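Local coordinates for histidinol dehydrogenase (Elizabethkingia anophelis NUHP1, PDB 6AN0), which probably catalyses the two NAD-dependent oxidations that convert L-histidinol, by way of L-histidinaldehyde, to L-histidine, the last step of histidine biosynthesis, at residues 197-202 and 210-215. Residues are numbered along the deposited sequence; the frame is centred on the assembly and turned at random.
Sequences GAMTFG and DKIFGP. With EDO (1,2-ethanediol), chain D.
Ile212 reaches from strand 211-213 to the last turn of helix 192-201 and touches both Met199 and Thr200 with its delta methyl, while its CG2 branch meets Met199 alone. The delta methyl does the closest work: CD1 of Ile212 lies 3.9 Å from CB of Met199 and 3.6 Å from OG1 of Thr200. The second of these is a van der Waals approach of a methyl to a hydroxyl, for OG1 bonds back to the carbonyl of Ile196 one turn earlier, which satisfies that buried polar atom within the helix. The two side chains of this pair run nearly perpendicular, whereas Met199 and Ile212 meet at a slant. Met199 also comes round to the other branch. Its chain is straight at chi2 and folds at chi3 (-73°), and CE ends 4.1 Å from CG2 of Ile212, so that the methionine touches both arms of the isoleucine. The two segments bury 140 Å² in total, so the junction is small, and its Met199-Ile212 part is carbon against carbon. Lys211 and Phe213 send their CB atoms away from the helix, in keeping with strand alternation; Phe213 stacks on Phe390, and NZ of Lys211 bonds to the carbonyl of Ser389. Met199 also packs on Thr160 and Cys162 of strand 158-163, and near Tyr132, a predicted NAD(+) contact. Helix 192-201 thus lies against one face of a sheet in which strands 158-163, 117-132 and 211-213 run parallel, the alpha/beta layering of a Rossmann-like domain, consistent with the ALDH-like clan.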
loop_
_atom_site.group_PDB
_atom_site.type_symbol
_atom_site.label_atom_id
_atom_site.label_comp_id
_atom_site.label_asym_id
_atom_site.label_seq_id
_atom_site.Cartn_x
_atom_site.Cartn_y
_atom_site.Cartn_z
ATOM N N GLY A 197 0.312 -5.563 19.429
ATOM C CA GLY A 197 0.619 -6.986 19.456
ATOM C C GLY A 197 -0.632 -7.839 19.532
ATOM O O GLY A 197 -0.733 -8.879 18.868
ATOM N N ALA A 198 -1.616 -7.395 20.319
ATOM C CA ALA A 198 -2.875 -8.124 20.399
ATOM C C ALA A 198 -3.565 -8.180 19.034
ATOM O O ALA A 198 -4.101 -9.224 18.644
ATOM C CB ALA A 198 -3.779 -7.484 21.448
ATOM N N MET A 199 -3.553 -7.081 18.288
ATOM C CA MET A 199 -4.168 -7.126 16.961
ATOM C C MET A 199 -3.307 -7.861 15.946
ATOM O O MET A 199 -3.830 -8.337 14.935
ATOM C CB MET A 199 -4.480 -5.714 16.469
ATOM C CG MET A 199 -5.565 -5.025 17.322
ATOM S SD MET A 199 -6.064 -3.405 16.688
ATOM C CE MET A 199 -4.640 -2.397 17.100
ATOM N N THR A 200 -2.011 -8.000 16.212
ATOM C CA THR A 200 -1.124 -8.710 15.297
ATOM C C THR A 200 -1.210 -10.219 15.484
ATOM O O THR A 200 -1.264 -10.967 14.503
ATOM C CB THR A 200 0.311 -8.217 15.501
ATOM O OG1 THR A 200 0.387 -6.833 15.142
ATOM C CG2 THR A 200 1.326 -9.043 14.690
ATOM N N PHE A 201 -1.233 -10.692 16.727
ATOM C CA PHE A 201 -1.212 -12.127 16.975
ATOM C C PHE A 201 -2.549 -12.676 17.442
ATOM O O PHE A 201 -2.776 -13.884 17.322
ATOM C CB PHE A 201 -0.129 -12.480 18.015
ATOM C CG PHE A 201 1.247 -12.027 17.615
ATOM C CD1 PHE A 201 1.999 -12.769 16.712
ATOM C CD2 PHE A 201 1.772 -10.836 18.106
ATOM C CE1 PHE A 201 3.265 -12.344 16.315
ATOM C CE2 PHE A 201 3.036 -10.401 17.710
ATOM C CZ PHE A 201 3.781 -11.155 16.817
ATOM N N GLY A 202 -3.438 -11.823 17.942
ATOM C CA GLY A 202 -4.702 -12.280 18.494
ATOM C C GLY A 202 -4.559 -12.751 19.926
ATOM O O GLY A 202 -3.498 -13.240 20.315
ATOM N N ASP A 210 -6.101 -8.311 9.907
ATOM C CA ASP A 210 -5.315 -8.417 8.682
ATOM C C ASP A 210 -4.561 -7.135 8.366
ATOM O O ASP A 210 -3.514 -7.185 7.711
ATOM C CB ASP A 210 -6.220 -8.760 7.488
ATOM C CG ASP A 210 -6.965 -10.075 7.677
ATOM O OD1 ASP A 210 -8.206 -10.094 7.508
ATOM O OD2 ASP A 210 -6.302 -11.093 7.987
ATOM N N LYS A 211 -5.084 -5.993 8.809
ATOM C CA LYS A 211 -4.477 -4.691 8.552
ATOM C C LYS A 211 -4.799 -3.778 9.730
ATOM O O LYS A 211 -5.934 -3.774 10.220
ATOM C CB LYS A 211 -4.988 -4.091 7.231
ATOM C CG LYS A 211 -4.259 -2.828 6.780
ATOM C CD LYS A 211 -4.568 -2.518 5.295
ATOM C CE LYS A 211 -3.889 -1.236 4.820
ATOM N NZ LYS A 211 -4.074 -1.050 3.326
ATOM N N ILE A 212 -3.801 -3.009 10.179
ATOM C CA ILE A 212 -3.930 -2.121 11.335
ATOM C C ILE A 212 -3.764 -0.674 10.885
ATOM O O ILE A 212 -2.813 -0.348 10.166
ATOM C CB ILE A 212 -2.895 -2.475 12.421
ATOM C CG1 ILE A 212 -3.150 -3.895 12.961
ATOM C CG2 ILE A 212 -2.890 -1.421 13.540
ATOM C CD1 ILE A 212 -1.980 -4.476 13.804
ATOM N N PHE A 213 -4.676 0.190 11.338
ATOM C CA PHE A 213 -4.739 1.602 10.980
ATOM C C PHE A 213 -4.603 2.479 12.220
ATOM O O PHE A 213 -5.060 2.110 13.306
ATOM C CB PHE A 213 -6.082 1.949 10.337
ATOM C CG PHE A 213 -6.304 1.326 9.000
ATOM C CD1 PHE A 213 -6.153 2.078 7.847
ATOM C CD2 PHE A 213 -6.680 -0.011 8.893
ATOM C CE1 PHE A 213 -6.374 1.510 6.596
ATOM C CE2 PHE A 213 -6.900 -0.581 7.648
ATOM C CZ PHE A 213 -6.748 0.176 6.503
ATOM N N GLY A 214 -4.037 3.672 12.039
ATOM C CA GLY A 214 -4.086 4.701 13.060
ATOM C C GLY A 214 -2.714 5.054 13.612
ATOM O O GLY A 214 -1.933 4.178 13.974
ATOM N N PRO A 215 -2.391 6.343 13.669
ATOM C CA PRO A 215 -1.091 6.760 14.207
ATOM C C PRO A 215 -1.061 6.772 15.729
ATOM O O PRO A 215 -2.086 6.741 16.410
ATOM C CB PRO A 215 -0.916 8.176 13.641
ATOM C CG PRO A 215 -2.311 8.671 13.453
ATOM C CD PRO A 215 -3.093 7.459 13.004
HETATM C C1 EDO D . -2.957 4.436 2.475
HETATM O O1 EDO D . -3.715 3.775 1.453
HETATM C C2 EDO D . -3.274 3.677 3.756
HETATM O O2 EDO D . -3.081 2.301 3.462
#